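Local coordinates for protein iron Super-Oxide Dismutase (Plasmodium knowlesi, PDB 2AWP) that probably uses an iron cation to convert superoxide radicals into hydrogen peroxide and oxygen, protecting cells from their toxicity, at residues Gly91-Lys96 with Asn186-Asn191; Glu55-Ser60 with Asn144-Asn149; Leu8-Asn13 with Glu22-His27. All blocks are in the same frame, centred on the assembly; numbering follows the deposited sequence.

Along the chain, contact 3 closes first, within the alpha-hairpin domain; the segments of contacts 2 and 1 then alternate, since Glu55-Ser60 precedes Gly91-Lys96, Asn144-Asn149 follows it, and Asn186-Asn191 comes last. Contact 3 ties the N-terminal loop to helix 21-43, on the opposite side of the chain's centre from contact 2, which joins helix 53-59 of the hairpin domain to helix 145-148 of the C-terminal domain. Contact 1 lies wholly in the C-terminal domain, between helices 92-101 and 185-196. The centres are 23 to 26 Å apart and none of the contacts touch. Contact 2 thus bridges the domains, while contact 3 carries His27, a likely iron ligand.

Contact 1 (Gly91-Lys96 with Asn186-Asn191); sequences GEIKEK and NFANEN
Ile93 and Asn189 join two helices of the C-terminal domain in a crossed, partly buried contact: the start of helix 92-101 meets helix 185-196, with local axes 9.4 Å apart and inclined at 78°. Ile93 CA and Asn189 CA are also the nearest pair of CA atoms across the segments, at 5.7 Å. The polar part of the contact centres on the carboxamide of Asn189. Asn189 OD1 accepts from Ile93 N at 2.8 Å, with an N-H...O angle of 157° and the donor lying in the carbonyl plane. Glu92 N is also close to OD1, but its angle is too poor for a bond. At the other end of the carboxamide, ND2 donates to His90 O, so one carboxamide bonds the backbone before and after Gly91, and Gly91 CA lies 3.8 Å from Asn189 ND2.

Apolar packing is modest. Ile93 holds CG1 anti to its backbone N (chi1 -170°), which brings that branch to 4.1 Å from the CB of Ala188. The CG2 branch of Ile93 instead lies against the carboxamide, 3.3 Å from Asn189 OD1. Beyond the pair, Ile93 also packs on Trp185 and on Leu134 of strand 134-140.

Amide protons in the first turn of a helix lack acceptors in a preceding turn. The Asn189 oxygen supplies one for Ile93 N, and the two-ended bonding probably fixes the rotation of the carboxamide while tying the helix start to its neighbour.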
ATOM      1  N   GLY A  91      34.149   3.659   3.246  1.00 16.08           N
ATOM      2  CA  GLY A  91      34.198   4.250   4.576  1.00 16.54           C
ATOM      3  C   GLY A  91      33.717   3.251   5.618  1.00 16.76           C
ATOM      4  O   GLY A  91      33.708   2.058   5.387  1.00 16.89           O
ATOM      5  N   GLU A  92      33.292   3.756   6.756  1.00 17.49           N
ATOM      6  CA  GLU A  92      32.984   2.922   7.925  1.00 18.61           C
ATOM      7  C   GLU A  92      31.941   1.821   7.680  1.00 17.34           C
ATOM      8  O   GLU A  92      32.102   0.691   8.142  1.00 17.09           O
ATOM      9  CB  GLU A  92      32.578   3.821   9.093  1.00 19.06           C
ATOM     10  CG  GLU A  92      33.540   3.716  10.274  1.00 25.92           C
ATOM     11  CD  GLU A  92      34.894   4.386  10.036  1.00 33.71           C
ATOM     12  OE1 GLU A  92      34.930   5.624   9.854  1.00 38.37           O
ATOM     13  OE2 GLU A  92      35.931   3.676  10.053  1.00 35.71           O
ATOM     14  N   ILE A  93      30.899   2.161   6.916  1.00 15.75           N
ATOM     15  CA  ILE A  93      29.824   1.235   6.574  1.00 13.97           C
ATOM     16  C   ILE A  93      30.265  -0.008   5.768  1.00 13.69           C
ATOM     17  O   ILE A  93      29.707  -1.087   5.913  1.00 13.02           O
ATOM     18  CB  ILE A  93      28.630   1.982   5.865  1.00 13.71           C
ATOM     19  CG1 ILE A  93      27.409   1.060   5.727  1.00 12.23           C
ATOM     20  CG2 ILE A  93      29.039   2.499   4.468  1.00 12.42           C
ATOM     21  CD1 ILE A  93      26.756   0.741   7.060  1.00 10.10           C
ATOM     22  N   LYS A  94      31.266   0.136   4.913  1.00 13.80           N
ATOM     23  CA  LYS A  94      31.802  -1.012   4.192  1.00 13.42           C
ATOM     24  C   LYS A  94      32.306  -2.109   5.164  1.00 13.38           C
ATOM     25  O   LYS A  94      32.022  -3.300   4.993  1.00 13.20           O
ATOM     26  CB  LYS A  94      32.967  -0.534   3.342  1.00 13.86           C
ATOM     27  CG  LYS A  94      33.701  -1.612   2.593  1.00 13.74           C
ATOM     28  CD  LYS A  94      34.895  -0.968   1.899  1.00 14.93           C
ATOM     29  CE  LYS A  94      35.289  -1.734   0.677  1.00 16.46           C
ATOM     30  NZ  LYS A  94      34.184  -1.867  -0.348  1.00 21.70           N
ATOM     31  N   GLU A  95      33.097  -1.695   6.139  1.00 13.70           N
ATOM     32  CA  GLU A  95      33.702  -2.627   7.088  1.00 15.20           C
ATOM     33  C   GLU A  95      32.645  -3.223   8.020  1.00 13.40           C
ATOM     34  O   GLU A  95      32.672  -4.405   8.300  1.00 13.95           O
ATOM     35  CB  GLU A  95      34.847  -1.958   7.850  1.00 16.35           C
ATOM     36  CG  GLU A  95      36.000  -1.467   6.949  1.00 23.89           C
ATOM     37  CD  GLU A  95      36.729  -0.240   7.529  1.00 31.55           C
ATOM     38  OE1 GLU A  95      37.226  -0.326   8.683  1.00 36.09           O
ATOM     39  OE2 GLU A  95      36.793   0.817   6.843  1.00 36.42           O
ATOM     40  N   LYS A  96      31.682  -2.411   8.452  1.00 13.58           N
ATOM     41  CA  LYS A  96      30.570  -2.852   9.301  1.00 12.14           C
ATOM     42  C   LYS A  96      29.685  -3.885   8.592  1.00 12.23           C
ATOM     43  O   LYS A  96      29.243  -4.878   9.211  1.00 11.20           O
ATOM     44  CB  LYS A  96      29.710  -1.648   9.753  1.00 12.97           C
ATOM     45  CG  LYS A  96      28.696  -1.973  10.864  1.00 11.25           C
ATOM     46  CD  LYS A  96      29.338  -2.121  12.220  1.00 12.52           C
ATOM     47  CE  LYS A  96      28.301  -2.533  13.256  1.00 15.44           C
ATOM     48  NZ  LYS A  96      28.922  -3.045  14.489  1.00 15.83           N
ATOM     49  N   ASN A 186      27.517   7.744   1.792  1.00 13.34           N
ATOM     50  CA  ASN A 186      27.895   8.878   2.626  1.00 14.40           C
ATOM     51  C   ASN A 186      26.841   9.116   3.707  1.00 13.63           C
ATOM     52  O   ASN A 186      27.185   9.349   4.871  1.00 14.56           O
ATOM     53  CB  ASN A 186      28.156  10.157   1.802  1.00 13.69           C
ATOM     54  CG  ASN A 186      29.184   9.942   0.723  1.00 17.19           C
ATOM     55  OD1 ASN A 186      30.240   9.370   0.975  1.00 20.58           O
ATOM     56  ND2 ASN A 186      28.867  10.357  -0.504  1.00 20.70           N
ATOM     57  N   PHE A 187      25.564   9.069   3.325  1.00 13.08           N
ATOM     58  CA  PHE A 187      24.478   9.151   4.319  1.00 12.38           C
ATOM     59  C   PHE A 187      24.548   8.022   5.347  1.00 12.34           C
ATOM     60  O   PHE A 187      24.422   8.275   6.556  1.00 12.65           O
ATOM     61  CB  PHE A 187      23.079   9.169   3.658  1.00 11.44           C
ATOM     62  CG  PHE A 187      21.956   9.573   4.608  1.00 11.43           C
ATOM     63  CD1 PHE A 187      22.012  10.790   5.307  1.00  8.82           C
ATOM     64  CD2 PHE A 187      20.822   8.745   4.769  1.00 11.84           C
ATOM     65  CE1 PHE A 187      20.962  11.194   6.164  1.00  9.72           C
ATOM     66  CE2 PHE A 187      19.779   9.108   5.641  1.00 10.82           C
ATOM     67  CZ  PHE A 187      19.851  10.346   6.349  1.00  9.04           C
ATOM     68  N   ALA A 188      24.728   6.781   4.880  1.00 11.90           N
ATOM     69  CA  ALA A 188      24.828   5.628   5.789  1.00 11.98           C
ATOM     70  C   ALA A 188      25.948   5.852   6.840  1.00 12.02           C
ATOM     71  O   ALA A 188      25.786   5.519   8.019  1.00 12.55           O
ATOM     72  CB  ALA A 188      25.131   4.373   4.999  1.00 11.59           C
ATOM     73  N   ASN A 189      27.074   6.394   6.380  1.00 11.84           N
ATOM     74  CA  ASN A 189      28.258   6.649   7.221  1.00 12.13           C
ATOM     75  C   ASN A 189      27.968   7.681   8.281  1.00 11.99           C
ATOM     76  O   ASN A 189      28.350   7.530   9.429  1.00 11.84           O
ATOM     77  CB  ASN A 189      29.432   7.092   6.355  1.00 11.72           C
ATOM     78  CG  ASN A 189      30.202   5.922   5.811  1.00 12.74           C
ATOM     79  OD1 ASN A 189      30.219   4.864   6.415  1.00 11.04           O
ATOM     80  ND2 ASN A 189      30.846   6.103   4.673  1.00 11.56           N
ATOM     81  N   GLU A 190      27.244   8.713   7.883  1.00 11.95           N
ATOM     82  CA  GLU A 190      26.841   9.733   8.812  1.00 13.77           C
ATOM     83  C   GLU A 190      25.934   9.157   9.907  1.00 13.42           C
ATOM     84  O   GLU A 190      26.102   9.472  11.096  1.00 13.08           O
ATOM     85  CB  GLU A 190      26.149  10.846   8.056  1.00 13.82           C
ATOM     86  CG  GLU A 190      25.508  11.866   8.948  1.00 19.60           C
ATOM     87  CD  GLU A 190      24.776  12.939   8.160  1.00 26.53           C
ATOM     88  OE1 GLU A 190      24.811  12.912   6.908  1.00 29.05           O
ATOM     89  OE2 GLU A 190      24.155  13.804   8.810  1.00 31.54           O
ATOM     90  N   ASN A 191      24.998   8.298   9.505  1.00 12.67           N
ATOM     91  CA  ASN A 191      24.067   7.686  10.436  1.00 12.84           C
ATOM     92  C   ASN A 191      24.781   6.699  11.367  1.00 13.21           C
ATOM     93  O   ASN A 191      24.503   6.642  12.571  1.00 12.89           O
ATOM     94  CB  ASN A 191      22.919   7.012   9.666  1.00 12.23           C
ATOM     95  CG  ASN A 191      22.023   8.035   8.962  1.00 13.99           C
ATOM     96  OD1 ASN A 191      21.783   9.128   9.496  1.00 13.80           O
ATOM     97  ND2 ASN A 191      21.550   7.698   7.760  1.00 12.73           N
TER

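Contact 2 (Glu55-Ser60 with Asn144-Asn149); sequences EIMKES and NPIKDN
Asn144 meets Met57 through its amide: Asn144 ND2 donates a weak but fairly straight bond to Met57 SD at 3.3 Å, and also bonds Asn73 OD1. The sulfur is carried there by an extended chain, with CG anti to the backbone N of Met57 (chi1 -179°). The OD1 of Asn144 caps the short, weakly bonded helix that follows, accepting from Lys147 N at 3.1 Å and more weakly from Ile146 N.

Next in line, Ile146 CG2 lies 3.9 Å from Met57 CE and 3.8 Å from Lys58 CG; the isoleucine runs roughly perpendicular to both side chains. A water joins its carbonyl oxygen to Lys58 NZ. This short helix of the C-terminal domain thereby abuts helix 53-59 of the alpha-hairpin domain, one of the places where the two domains of an iron/manganese superoxide dismutase meet.

Lys147 then reaches across to carbonyls at and just beyond the C-terminal end of helix 53-59. Lys147 NZ donates to Ser60 O at 2.7 Å, in the carbonyl plane, to Met57 O at 3.0 Å, and weakly to Lys58 O. The ammonium charge probably suits this negative helix end. Asn149, with positive phi, is the C-prime residue of a Schellman motif completed by Thr150 N bonding to Pro145 O.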
ATOM      1  N   GLU A  55       9.758  14.168  17.795  1.00 14.37           N
ATOM      2  CA  GLU A  55       8.972  14.029  19.010  1.00 14.30           C
ATOM      3  C   GLU A  55       7.531  13.627  18.712  1.00 13.91           C
ATOM      4  O   GLU A  55       6.998  12.720  19.350  1.00 13.77           O
ATOM      5  CB  GLU A  55       9.025  15.317  19.829  1.00 14.28           C
ATOM      6  CG  GLU A  55      10.413  15.582  20.339  1.00 13.98           C
ATOM      7  CD  GLU A  55      10.567  16.970  20.926  1.00 15.85           C
ATOM      8  OE1 GLU A  55       9.791  17.861  20.542  1.00 14.70           O
ATOM      9  OE2 GLU A  55      11.473  17.153  21.760  1.00 17.18           O
ATOM     10  N   ILE A  56       6.927  14.249  17.706  1.00 13.62           N
ATOM     11  CA  ILE A  56       5.558  13.888  17.299  1.00 13.55           C
ATOM     12  C   ILE A  56       5.490  12.411  16.914  1.00 13.80           C
ATOM     13  O   ILE A  56       4.650  11.672  17.436  1.00 13.94           O
ATOM     14  CB  ILE A  56       5.013  14.792  16.151  1.00 13.30           C
ATOM     15  CG1 ILE A  56       4.820  16.229  16.663  1.00 13.35           C
ATOM     16  CG2 ILE A  56       3.628  14.283  15.688  1.00 12.35           C
ATOM     17  CD1 ILE A  56       4.789  17.275  15.567  1.00 14.37           C
ATOM     18  N   MET A  57       6.402  11.987  16.031  1.00 13.82           N
ATOM     19  CA  MET A  57       6.501  10.595  15.581  1.00 15.30           C
ATOM     20  C   MET A  57       6.604   9.601  16.760  1.00 15.51           C
ATOM     21  O   MET A  57       5.875   8.584  16.822  1.00 14.37           O
ATOM     22  CB  MET A  57       7.708  10.488  14.656  1.00 15.04           C
ATOM     23  CG  MET A  57       7.968   9.155  14.063  1.00 16.62           C
ATOM     24  SD  MET A  57       9.350   9.357  12.941  1.00 17.17           S
ATOM     25  CE  MET A  57      10.816   9.161  13.998  1.00 13.78           C
ATOM     26  N   LYS A  58       7.504   9.906  17.693  1.00 15.92           N
ATOM     27  CA  LYS A  58       7.708   9.073  18.882  1.00 17.16           C
ATOM     28  C   LYS A  58       6.540   9.083  19.865  1.00 16.84           C
ATOM     29  O   LYS A  58       6.344   8.118  20.611  1.00 17.37           O
ATOM     30  CB  LYS A  58       9.002   9.470  19.603  1.00 16.86           C
ATOM     31  CG  LYS A  58      10.266   8.976  18.892  1.00 18.38           C
ATOM     32  CD  LYS A  58      11.567   9.633  19.370  1.00 18.88           C
ATOM     33  CE  LYS A  58      12.045   9.093  20.735  1.00 23.96           C
ATOM     34  NZ  LYS A  58      12.116   7.569  20.855  1.00 26.10           N
ATOM     35  N   GLU A  59       5.746  10.145  19.874  1.00 16.86           N
ATOM     36  CA  GLU A  59       4.707  10.272  20.900  1.00 17.57           C
ATOM     37  C   GLU A  59       3.241  10.202  20.464  1.00 18.00           C
ATOM     38  O   GLU A  59       2.361  10.296  21.311  1.00 19.38           O
ATOM     39  CB  GLU A  59       4.905  11.565  21.682  1.00 17.77           C
ATOM     40  CG  GLU A  59       6.251  11.694  22.342  1.00 18.51           C
ATOM     41  CD  GLU A  59       6.518  13.114  22.849  1.00 22.29           C
ATOM     42  OE1 GLU A  59       5.570  13.791  23.279  1.00 19.86           O
ATOM     43  OE2 GLU A  59       7.683  13.552  22.796  1.00 23.00           O
ATOM     44  N   SER A  60       2.967  10.102  19.168  1.00 17.55           N
ATOM     45  CA  SER A  60       1.577  10.110  18.675  1.00 17.06           C
ATOM     46  C   SER A  60       1.099   8.734  18.195  1.00 16.85           C
ATOM     47  O   SER A  60       1.864   7.779  18.167  1.00 16.02           O
ATOM     48  CB  SER A  60       1.455  11.082  17.520  1.00 16.80           C
ATOM     49  OG  SER A  60       2.356  10.708  16.492  1.00 17.20           O
ATOM     50  N   ASN A 144       8.315   2.794  11.623  1.00 11.09           N
ATOM     51  CA  ASN A 144       9.775   2.791  11.501  1.00 11.96           C
ATOM     52  C   ASN A 144      10.477   2.296  12.767  1.00 11.40           C
ATOM     53  O   ASN A 144       9.848   2.191  13.838  1.00 11.29           O
ATOM     54  CB  ASN A 144      10.308   4.141  10.999  1.00 12.61           C
ATOM     55  CG  ASN A 144      10.064   5.285  11.982  1.00 13.68           C
ATOM     56  OD1 ASN A 144      10.354   5.173  13.185  1.00 14.95           O
ATOM     57  ND2 ASN A 144       9.565   6.395  11.466  1.00 16.40           N
ATOM     58  N   PRO A 145      11.751   1.936  12.641  1.00 10.77           N
ATOM     59  CA  PRO A 145      12.499   1.412  13.802  1.00 11.40           C
ATOM     60  C   PRO A 145      12.654   2.363  15.027  1.00 11.67           C
ATOM     61  O   PRO A 145      12.885   1.885  16.122  1.00 12.21           O
ATOM     62  CB  PRO A 145      13.874   1.037  13.198  1.00 10.66           C
ATOM     63  CG  PRO A 145      13.569   0.811  11.698  1.00 11.29           C
ATOM     64  CD  PRO A 145      12.564   1.912  11.410  1.00 11.57           C
ATOM     65  N   ILE A 146      12.581   3.681  14.836  1.00 12.50           N
ATOM     66  CA  ILE A 146      12.644   4.627  15.959  1.00 12.44           C
ATOM     67  C   ILE A 146      11.400   4.476  16.831  1.00 12.88           C
ATOM     68  O   ILE A 146      11.503   4.321  18.061  1.00 12.75           O
ATOM     69  CB  ILE A 146      12.834   6.082  15.486  1.00 12.88           C
ATOM     70  CG1 ILE A 146      14.193   6.225  14.784  1.00 13.42           C
ATOM     71  CG2 ILE A 146      12.715   7.090  16.667  1.00 14.50           C
ATOM     72  CD1 ILE A 146      14.401   7.562  14.107  1.00 14.91           C
ATOM     73  N   LYS A 147      10.227   4.496  16.191  1.00 12.87           N
ATOM     74  CA  LYS A 147       8.977   4.245  16.887  1.00 13.40           C
ATOM     75  C   LYS A 147       9.000   2.877  17.528  1.00 13.64           C
ATOM     76  O   LYS A 147       8.687   2.755  18.704  1.00 14.05           O
ATOM     77  CB  LYS A 147       7.762   4.391  15.960  1.00 13.27           C
ATOM     78  CG  LYS A 147       6.435   4.249  16.665  1.00 14.83           C
ATOM     79  CD  LYS A 147       6.288   5.296  17.754  1.00 18.51           C
ATOM     80  CE  LYS A 147       4.966   5.224  18.465  1.00 21.66           C
ATOM     81  NZ  LYS A 147       4.313   6.576  18.445  1.00 24.58           N
ATOM     82  N   ASP A 148       9.389   1.854  16.777  1.00 12.69           N
ATOM     83  CA  ASP A 148       9.426   0.488  17.317  1.00 13.19           C
ATOM     84  C   ASP A 148      10.533   0.278  18.355  1.00 13.42           C
ATOM     85  O   ASP A 148      10.523  -0.730  19.059  1.00 13.42           O
ATOM     86  CB  ASP A 148       9.623  -0.529  16.180  1.00 11.82           C
ATOM     87  CG  ASP A 148       8.486  -0.502  15.139  1.00 13.11           C
ATOM     88  OD1 ASP A 148       7.398   0.082  15.396  1.00 13.82           O
ATOM     89  OD2 ASP A 148       8.680  -1.101  14.057  1.00 11.25           O
ATOM     90  N   ASN A 149      11.512   1.191  18.408  1.00 14.17           N
ATOM     91  CA  ASN A 149      12.694   1.053  19.294  1.00 13.67           C
ATOM     92  C   ASN A 149      13.531  -0.218  19.011  1.00 13.81           C
ATOM     93  O   ASN A 149      14.106  -0.857  19.922  1.00 12.24           O
ATOM     94  CB  ASN A 149      12.279   1.140  20.778  1.00 15.14           C
ATOM     95  CG  ASN A 149      13.467   1.365  21.701  1.00 14.52           C
ATOM     96  OD1 ASN A 149      14.360   2.126  21.363  1.00 13.45           O
ATOM     97  ND2 ASN A 149      13.489   0.685  22.842  1.00 13.88           N
TER
HETATM   98  O   HOH W   1      10.088   5.637  20.343  1.00 29.80           O

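Contact 3 (Leu8-Asn13 with Glu22-His27); sequences LKYALN and ETLNFH
The Leu12 and Leu24 side chains pass one another running in opposing senses where the N-terminal loop lies along helix 21-43. Leu12 is displaced from a staggered arrangement (chi1 -146°), and its two methyls divide the work. Leu12 CD1 sits 3.9 Å from Leu24 CB, whereas Leu12 CD2 meets Asn25 CB at 4.0 Å, so the fork spans two successive helix residues. Asn25 receives it with the aliphatic root of its side chain and sends OD1 onward to Asn29 ND2, one turn along the helix.

Leu24 is the inward partner; it points toward the loop, and its CD2 lies in the bend. Leu24 CD2 is only 3.1 Å from Leu12 O, a tight approach, and it is also 4.0 Å from Tyr10 CE1 and 4.3 Å from Leu8 CD1. Leu8, Tyr10 and Leu12 thus gather round one methyl on the first helix of the alpha-hairpin domain. Three residues further along that helix, within a wider pi-type turn at Asn25-His27, stands His27, which probably binds the iron together with His74, Asp158 and His162. Leu8 and Leu24 also both touch Trp78 of helix 62-79, whose ring meets that of His27 edge-to-face, which links this packing to a neighbour of the probable metal ligand.

The first torsion of Tyr10 (chi1 41°) tucks CG over its own backbone, and from there the ring turns its rim to Leu24 CD2. At the far end of the ring, the Tyr10 hydroxyl is hydrogen-bonded to Trp78 O, which pins the phenol against helix 62-79.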
ATOM      1  N   LEU A   8      15.026  18.301  -1.087  1.00 15.66           N
ATOM      2  CA  LEU A   8      15.911  17.311  -1.708  1.00 15.40           C
ATOM      3  C   LEU A   8      17.316  17.885  -1.857  1.00 15.68           C
ATOM      4  O   LEU A   8      17.486  19.072  -2.149  1.00 14.84           O
ATOM      5  CB  LEU A   8      15.393  16.910  -3.091  1.00 14.74           C
ATOM      6  CG  LEU A   8      14.022  16.242  -3.280  1.00 15.66           C
ATOM      7  CD1 LEU A   8      13.787  15.993  -4.737  1.00 13.04           C
ATOM      8  CD2 LEU A   8      13.866  14.914  -2.524  1.00 12.81           C
ATOM      9  N   LYS A   9      18.321  17.020  -1.723  1.00 15.07           N
ATOM     10  CA  LYS A   9      19.708  17.446  -1.814  1.00 15.03           C
ATOM     11  C   LYS A   9      20.255  17.412  -3.240  1.00 15.01           C
ATOM     12  O   LYS A   9      21.473  17.504  -3.456  1.00 15.83           O
ATOM     13  CB  LYS A   9      20.546  16.581  -0.861  1.00 14.42           C
ATOM     14  CG  LYS A   9      20.157  16.862   0.618  1.00 15.95           C
ATOM     15  CD  LYS A   9      20.863  15.927   1.585  1.00 19.02           C
ATOM     16  CE  LYS A   9      20.785  16.512   2.991  1.00 21.74           C
ATOM     17  NZ  LYS A   9      19.395  16.480   3.490  1.00 26.03           N
ATOM     18  N   TYR A  10      19.346  17.240  -4.192  1.00 14.00           N
ATOM     19  CA  TYR A  10      19.656  17.035  -5.591  1.00 13.98           C
ATOM     20  C   TYR A  10      18.421  17.391  -6.428  1.00 14.43           C
ATOM     21  O   TYR A  10      17.293  17.552  -5.909  1.00 13.61           O
ATOM     22  CB  TYR A  10      20.077  15.564  -5.877  1.00 13.31           C
ATOM     23  CG  TYR A  10      19.248  14.508  -5.154  1.00 12.40           C
ATOM     24  CD1 TYR A  10      17.931  14.205  -5.565  1.00 13.39           C
ATOM     25  CD2 TYR A  10      19.762  13.835  -4.043  1.00 11.55           C
ATOM     26  CE1 TYR A  10      17.156  13.254  -4.889  1.00 12.76           C
ATOM     27  CE2 TYR A  10      18.999  12.886  -3.360  1.00 12.34           C
ATOM     28  CZ  TYR A  10      17.698  12.590  -3.801  1.00 11.50           C
ATOM     29  OH  TYR A  10      16.943  11.659  -3.150  1.00 10.94           O
ATOM     30  N   ALA A  11      18.647  17.493  -7.729  1.00 14.56           N
ATOM     31  CA  ALA A  11      17.604  17.838  -8.680  1.00 14.63           C
ATOM     32  C   ALA A  11      16.584  16.693  -8.838  1.00 15.21           C
ATOM     33  O   ALA A  11      16.878  15.510  -8.563  1.00 15.37           O
ATOM     34  CB  ALA A  11      18.231  18.205 -10.037  1.00 14.67           C
ATOM     35  N   LEU A  12      15.394  17.075  -9.289  1.00 13.82           N
ATOM     36  CA  LEU A  12      14.262  16.183  -9.443  1.00 13.96           C
ATOM     37  C   LEU A  12      14.553  15.069 -10.434  1.00 13.07           C
ATOM     38  O   LEU A  12      13.983  13.999 -10.337  1.00 12.49           O
ATOM     39  CB  LEU A  12      13.046  17.010  -9.904  1.00 14.11           C
ATOM     40  CG  LEU A  12      11.658  16.625  -9.448  1.00 13.23           C
ATOM     41  CD1 LEU A  12      11.526  16.766  -7.939  1.00 11.34           C
ATOM     42  CD2 LEU A  12      10.671  17.521 -10.157  1.00 11.85           C
ATOM     43  N   ASN A  13      15.451  15.328 -11.383  1.00 12.31           N
ATOM     44  CA  ASN A  13      15.845  14.334 -12.375  1.00 13.09           C
ATOM     45  C   ASN A  13      17.166  13.626 -12.003  1.00 12.18           C
ATOM     46  O   ASN A  13      17.698  12.894 -12.811  1.00 13.59           O
ATOM     47  CB  ASN A  13      15.988  14.976 -13.782  1.00 12.50           C
ATOM     48  CG  ASN A  13      17.149  15.932 -13.855  1.00 15.15           C
ATOM     49  OD1 ASN A  13      17.767  16.225 -12.842  1.00 14.66           O
ATOM     50  ND2 ASN A  13      17.423  16.465 -15.036  1.00 16.98           N
ATOM     51  N   GLU A  22       9.541  12.203 -13.277  1.00 10.49           N
ATOM     52  CA  GLU A  22       8.097  12.128 -13.006  1.00 10.28           C
ATOM     53  C   GLU A  22       7.792  11.518 -11.638  1.00  9.69           C
ATOM     54  O   GLU A  22       6.980  12.058 -10.881  1.00  8.99           O
ATOM     55  CB  GLU A  22       7.359  11.340 -14.086  1.00 11.12           C
ATOM     56  CG  GLU A  22       5.844  11.324 -13.853  1.00 10.20           C
ATOM     57  CD  GLU A  22       5.034  10.581 -14.922  1.00 11.82           C
ATOM     58  OE1 GLU A  22       5.617  10.120 -15.942  1.00 13.79           O
ATOM     59  OE2 GLU A  22       3.801  10.443 -14.707  1.00 12.99           O
ATOM     60  N   THR A  23       8.431  10.392 -11.333  1.00  9.57           N
ATOM     61  CA  THR A  23       8.299   9.758  -9.994  1.00  8.80           C
ATOM     62  C   THR A  23       8.683  10.718  -8.871  1.00  9.07           C
ATOM     63  O   THR A  23       7.883  10.941  -7.973  1.00  9.77           O
ATOM     64  CB  THR A  23       9.029   8.390  -9.879  1.00  7.30           C
ATOM     65  OG1 THR A  23       8.354   7.425 -10.702  1.00  8.00           O
ATOM     66  CG2 THR A  23       8.998   7.850  -8.430  1.00  6.64           C
ATOM     67  N   LEU A  24       9.875  11.317  -8.941  1.00  9.46           N
ATOM     68  CA  LEU A  24      10.267  12.309  -7.941  1.00  9.03           C
ATOM     69  C   LEU A  24       9.242  13.421  -7.861  1.00  8.75           C
ATOM     70  O   LEU A  24       8.889  13.833  -6.769  1.00  8.35           O
ATOM     71  CB  LEU A  24      11.694  12.853  -8.177  1.00  9.57           C
ATOM     72  CG  LEU A  24      12.738  12.116  -7.309  1.00 11.58           C
ATOM     73  CD1 LEU A  24      12.722  10.617  -7.644  1.00 13.64           C
ATOM     74  CD2 LEU A  24      14.122  12.691  -7.487  1.00  7.34           C
ATOM     75  N   ASN A  25       8.739  13.885  -9.005  1.00  8.28           N
ATOM     76  CA  ASN A  25       7.689  14.927  -8.997  1.00  8.65           C
ATOM     77  C   ASN A  25       6.457  14.526  -8.156  1.00  8.84           C
ATOM     78  O   ASN A  25       6.095  15.224  -7.203  1.00  9.73           O
ATOM     79  CB  ASN A  25       7.294  15.382 -10.423  1.00  7.83           C
ATOM     80  CG  ASN A  25       6.576  16.740 -10.432  1.00  9.91           C
ATOM     81  OD1 ASN A  25       6.712  17.537  -9.485  1.00 11.21           O
ATOM     82  ND2 ASN A  25       5.812  17.013 -11.498  1.00  8.94           N
ATOM     83  N   PHE A  26       5.846  13.395  -8.464  1.00  8.45           N
ATOM     84  CA  PHE A  26       4.690  12.935  -7.669  1.00  9.56           C
ATOM     85  C   PHE A  26       5.048  12.562  -6.213  1.00  9.13           C
ATOM     86  O   PHE A  26       4.373  12.969  -5.261  1.00 10.01           O
ATOM     87  CB  PHE A  26       3.946  11.782  -8.389  1.00  8.96           C
ATOM     88  CG  PHE A  26       3.156  12.219  -9.596  1.00  8.58           C
ATOM     89  CD1 PHE A  26       1.874  12.723  -9.455  1.00  8.54           C
ATOM     90  CD2 PHE A  26       3.716  12.169 -10.877  1.00 11.39           C
ATOM     91  CE1 PHE A  26       1.134  13.169 -10.576  1.00 10.38           C
ATOM     92  CE2 PHE A  26       2.992  12.615 -12.021  1.00 11.40           C
ATOM     93  CZ  PHE A  26       1.688  13.111 -11.868  1.00  9.40           C
ATOM     94  N   HIS A  27       6.138  11.824  -6.053  1.00  9.42           N
ATOM     95  CA  HIS A  27       6.504  11.245  -4.778  1.00  8.94           C
ATOM     96  C   HIS A  27       6.899  12.349  -3.803  1.00  9.32           C
ATOM     97  O   HIS A  27       6.372  12.403  -2.683  1.00  8.55           O
ATOM     98  CB  HIS A  27       7.644  10.256  -4.998  1.00  8.93           C
ATOM     99  CG  HIS A  27       7.780   9.211  -3.930  1.00  8.27           C
ATOM    100  ND1 HIS A  27       8.635   8.142  -4.061  1.00  8.53           N
ATOM    101  CD2 HIS A  27       7.175   9.059  -2.726  1.00  7.14           C
ATOM    102  CE1 HIS A  27       8.580   7.392  -2.979  1.00  5.57           C
ATOM    103  NE2 HIS A  27       7.717   7.935  -2.154  1.00  5.96           N
TER